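Local coordinates for superoxide dismutase (Anaplasma phagocytophilum, PDB 3JS4), which probably protects the cell by dismutating superoxide radicals to oxygen and hydrogen peroxide at an iron centre, at residues E31-E34 with P35-S39; V206-E209 with H210-W214. One frame throughout, in Å; residues are numbered along the deposited sequence.

Contact 1: E31-E34 with P35-S39; sequences EGLE and PYISS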
# COMPACT_ATOMS: atom_id res chain seq x y z
N GLU A 31 6.17 15.88 5.59
CA GLU A 31 5.29 16.66 6.47
C GLU A 31 3.84 16.70 5.97
O GLU A 31 2.90 16.89 6.74
CB GLU A 31 5.81 18.10 6.57
CG GLU A 31 7.13 18.21 7.30
CD GLU A 31 7.39 19.60 7.85
OE1 GLU A 31 6.80 20.60 7.36
OE2 GLU A 31 8.20 19.70 8.80
N GLY A 32 3.67 16.56 4.66
CA GLY A 32 2.34 16.65 4.05
C GLY A 32 2.38 16.42 2.55
O GLY A 32 3.45 16.36 1.95
N LEU A 33 1.19 16.32 1.94
CA LEU A 33 1.05 16.09 0.50
C LEU A 33 0.07 17.06 -0.15
O LEU A 33 -0.59 16.71 -1.15
CB LEU A 33 0.60 14.64 0.25
CG LEU A 33 1.53 13.55 0.78
CD1 LEU A 33 0.82 12.20 0.79
CD2 LEU A 33 2.82 13.50 -0.04
N GLU A 34 -0.01 18.27 0.40
CA GLU A 34 -0.96 19.30 -0.06
C GLU A 34 -0.54 19.80 -1.46
O GLU A 34 0.63 19.78 -1.78
CB GLU A 34 -0.98 20.48 0.93
CG GLU A 34 -1.47 20.12 2.33
CD GLU A 34 -0.33 19.71 3.29
OE1 GLU A 34 0.85 19.58 2.87
OE2 GLU A 34 -0.64 19.54 4.50
N PRO A 35 -1.50 20.24 -2.30
CA PRO A 35 -2.93 20.30 -2.06
C PRO A 35 -3.67 18.99 -2.42
O PRO A 35 -4.90 18.94 -2.29
CB PRO A 35 -3.38 21.44 -2.99
CG PRO A 35 -2.45 21.34 -4.17
CD PRO A 35 -1.15 20.76 -3.64
N TYR A 36 -2.93 17.96 -2.83
CA TYR A 36 -3.49 16.68 -3.33
C TYR A 36 -4.16 15.79 -2.27
O TYR A 36 -5.15 15.08 -2.55
CB TYR A 36 -2.40 15.89 -4.08
CG TYR A 36 -1.76 16.79 -5.10
CD1 TYR A 36 -2.52 17.28 -6.17
CD2 TYR A 36 -0.43 17.23 -4.97
CE1 TYR A 36 -1.99 18.15 -7.10
CE2 TYR A 36 0.13 18.12 -5.93
CZ TYR A 36 -0.68 18.57 -6.99
OH TYR A 36 -0.23 19.43 -7.98
N ILE A 37 -3.58 15.80 -1.08
CA ILE A 37 -4.19 15.20 0.08
C ILE A 37 -4.15 16.32 1.09
O ILE A 37 -3.08 16.83 1.42
CB ILE A 37 -3.38 13.99 0.60
CG1 ILE A 37 -3.29 12.88 -0.48
CG2 ILE A 37 -3.97 13.48 1.91
CD1 ILE A 37 -4.58 12.12 -0.74
N SER A 38 -5.33 16.74 1.56
CA SER A 38 -5.40 17.92 2.41
C SER A 38 -4.81 17.63 3.77
O SER A 38 -4.64 16.49 4.18
CB SER A 38 -6.85 18.38 2.57
OG SER A 38 -7.58 17.45 3.34
N SER A 39 -4.50 18.69 4.50
CA SER A 39 -3.96 18.55 5.82
C SER A 39 -4.91 17.73 6.74
O SER A 39 -4.49 16.80 7.47
CB SER A 39 -3.67 19.96 6.35
OG SER A 39 -3.35 19.87 7.71
O HOH W 1 -1.26 16.53 3.38
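Leu33 and Ile37 close a tight turn around the cis peptide bond that joins Glu34 to Pro35. A backbone hydrogen bond runs from Ile37 N to Leu33 O, 3.1 Å long with an N-H...O angle of 163°, and the donor stands above the plane of the carbonyl. A water ties the same two residues a second time, accepting from Leu33 N at 2.8 Å and donating to Ile37 O at 2.7 Å.

Apolar contact follows the same pair. The CB atoms of Leu33 and Ile37 meet at 4.0 Å, and both side chains also rest on Leu211 of helix 200-211. The proline packs within the turn, its CD lying 3.7 Å above one face of the Tyr36 ring, towards the rim.

Glu34, exposed, bends at its second torsion (chi2 91°), which folds the carboxylate back so that OE2 comes 3.6 Å from Ser39 CB. Next to it, Ser38 OG caps Leu41 N at the start of helix 39-60 and also bonds to Asp195.

Backbone and water bonds thus link Leu33 to Ile37, while their apolar side chains pack on a helix of the C-terminal domain, just ahead of the helix that carries the iron ligand His45.

Contact 2: V206-E209 with H210-W214; sequences VFLE and HLLNW
Phe207 has its CG anti to the backbone N (chi1 -175°), which places the ring beside Leu211 and Leu212. Leu212 takes the same first rotamer (chi1 178°) and brings CD1 to 4.0 Å from Phe207 CE2, while its CA lies over one face of the ring near the rim. Leu211 crosses the phenylalanine at about a right angle, with its CB 4.1 Å from Phe207 CD1. At the neighbouring position, Val206 CG1 meets Leu211 CD1 at 4.3 Å.

The backbone shows the helix coming to its end. His210 N still makes an ordinary i to i+4 bond to Val206 O, 2.9 Å long. Phe207 O, however, is gripped twice: by Leu211 N at 3.0 Å, from above the carbonyl plane, and by Leu212 N at 2.9 Å, closer to that plane and with a straighter N-H...O angle of 154°. The second is an i to i+5 bond, the wider pi-type turn with which the chain leaves the helix. Asn213 then serves as N-cap of helix 214-223, its OD1 accepting weak bonds from Asp215 N and Phe216 N.

The junction lies between several elements: Phe207 touches Met185 and Leu212 touches Ala183 on strand 179-186, Leu208 packs on helix 131-144, and Trp214 reaches helix 118-128.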
# COMPACT_ATOMS: atom_id res chain seq x y z
N VAL A 206 -5.36 11.88 -9.39
CA VAL A 206 -4.43 12.67 -8.62
C VAL A 206 -3.24 11.82 -8.13
O VAL A 206 -2.08 12.26 -8.17
CB VAL A 206 -5.15 13.35 -7.46
CG1 VAL A 206 -4.15 13.85 -6.45
CG2 VAL A 206 -6.00 14.51 -7.98
N PHE A 207 -3.53 10.59 -7.68
CA PHE A 207 -2.45 9.69 -7.26
C PHE A 207 -1.39 9.46 -8.36
O PHE A 207 -0.17 9.58 -8.13
CB PHE A 207 -3.05 8.34 -6.82
CG PHE A 207 -2.02 7.37 -6.25
CD1 PHE A 207 -1.71 7.38 -4.89
CD2 PHE A 207 -1.39 6.44 -7.08
CE1 PHE A 207 -0.77 6.48 -4.33
CE2 PHE A 207 -0.43 5.54 -6.54
CZ PHE A 207 -0.13 5.55 -5.17
N LEU A 208 -1.85 9.14 -9.55
CA LEU A 208 -0.94 8.87 -10.67
C LEU A 208 -0.27 10.14 -11.15
O LEU A 208 0.88 10.11 -11.62
CB LEU A 208 -1.73 8.23 -11.83
CG LEU A 208 -2.18 6.78 -11.61
CD1 LEU A 208 -3.24 6.39 -12.65
CD2 LEU A 208 -0.98 5.80 -11.64
N GLU A 209 -0.99 11.27 -11.06
CA GLU A 209 -0.50 12.53 -11.63
C GLU A 209 0.53 13.23 -10.76
O GLU A 209 1.46 13.86 -11.30
CB GLU A 209 -1.67 13.48 -11.94
CG GLU A 209 -2.33 13.19 -13.30
CD GLU A 209 -3.71 13.79 -13.46
OE1 GLU A 209 -4.03 14.78 -12.78
OE2 GLU A 209 -4.50 13.27 -14.28
N HIS A 210 0.37 13.13 -9.44
CA HIS A 210 1.14 13.94 -8.50
C HIS A 210 1.67 13.25 -7.24
O HIS A 210 2.43 13.87 -6.51
CB HIS A 210 0.35 15.20 -8.10
CG HIS A 210 0.14 16.15 -9.24
ND1 HIS A 210 1.17 16.87 -9.80
CD2 HIS A 210 -0.97 16.46 -9.96
CE1 HIS A 210 0.71 17.59 -10.81
NE2 HIS A 210 -0.59 17.37 -10.92
N LEU A 211 1.29 11.99 -7.00
CA LEU A 211 1.67 11.31 -5.75
C LEU A 211 2.62 10.11 -5.87
O LEU A 211 3.56 10.00 -5.08
CB LEU A 211 0.44 10.90 -4.95
CG LEU A 211 -0.42 12.06 -4.40
CD1 LEU A 211 -1.73 11.48 -3.88
CD2 LEU A 211 0.30 12.83 -3.30
N LEU A 212 2.37 9.20 -6.83
CA LEU A 212 3.12 7.93 -6.91
C LEU A 212 4.62 8.17 -6.81
O LEU A 212 5.17 8.99 -7.54
CB LEU A 212 2.82 7.17 -8.22
CG LEU A 212 3.52 5.85 -8.55
CD1 LEU A 212 3.36 4.74 -7.45
CD2 LEU A 212 2.98 5.34 -9.89
N ASN A 213 5.28 7.42 -5.93
CA ASN A 213 6.70 7.58 -5.71
C ASN A 213 7.49 6.53 -6.50
O ASN A 213 7.64 5.38 -6.06
CB ASN A 213 7.00 7.47 -4.22
CG ASN A 213 8.44 7.81 -3.87
OD1 ASN A 213 9.32 7.97 -4.74
ND2 ASN A 213 8.69 7.94 -2.57
N TRP A 214 7.97 6.95 -7.67
CA TRP A 214 8.74 6.05 -8.52
C TRP A 214 10.10 5.70 -7.91
O TRP A 214 10.64 4.65 -8.21
CB TRP A 214 8.93 6.65 -9.90
CG TRP A 214 7.74 6.68 -10.79
CD1 TRP A 214 7.11 7.80 -11.28
CD2 TRP A 214 7.04 5.55 -11.35
NE1 TRP A 214 6.06 7.44 -12.10
CE2 TRP A 214 5.98 6.07 -12.15
CE3 TRP A 214 7.19 4.16 -11.23
CZ2 TRP A 214 5.08 5.24 -12.83
CZ3 TRP A 214 6.28 3.33 -11.91
CH2 TRP A 214 5.26 3.87 -12.71

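The two contacts belong to different domains and touch directly. From contact 1, in the alpha-hairpin domain, Tyr36 stacks its ring on that of His210, with Tyr36 CZ 3.4 Å from His210 CG. Ile37 CG1 meets Leu211 CD1, and Leu33 CB meets Leu211 CD2, each pair at 4.0 Å. The turn at 31-39 is the more superficial, with Glu34, Pro35 and Ser39 exposed and a water in its backbone bonding; contact 2 has Phe207, Leu211 and Leu212 buried but Glu209 exposed, and is bonded directly through the backbone at a helix end. Their shared seam joins the two domains near the metal site: the side chain of Ile37 is about 10 Å from the bound iron ion.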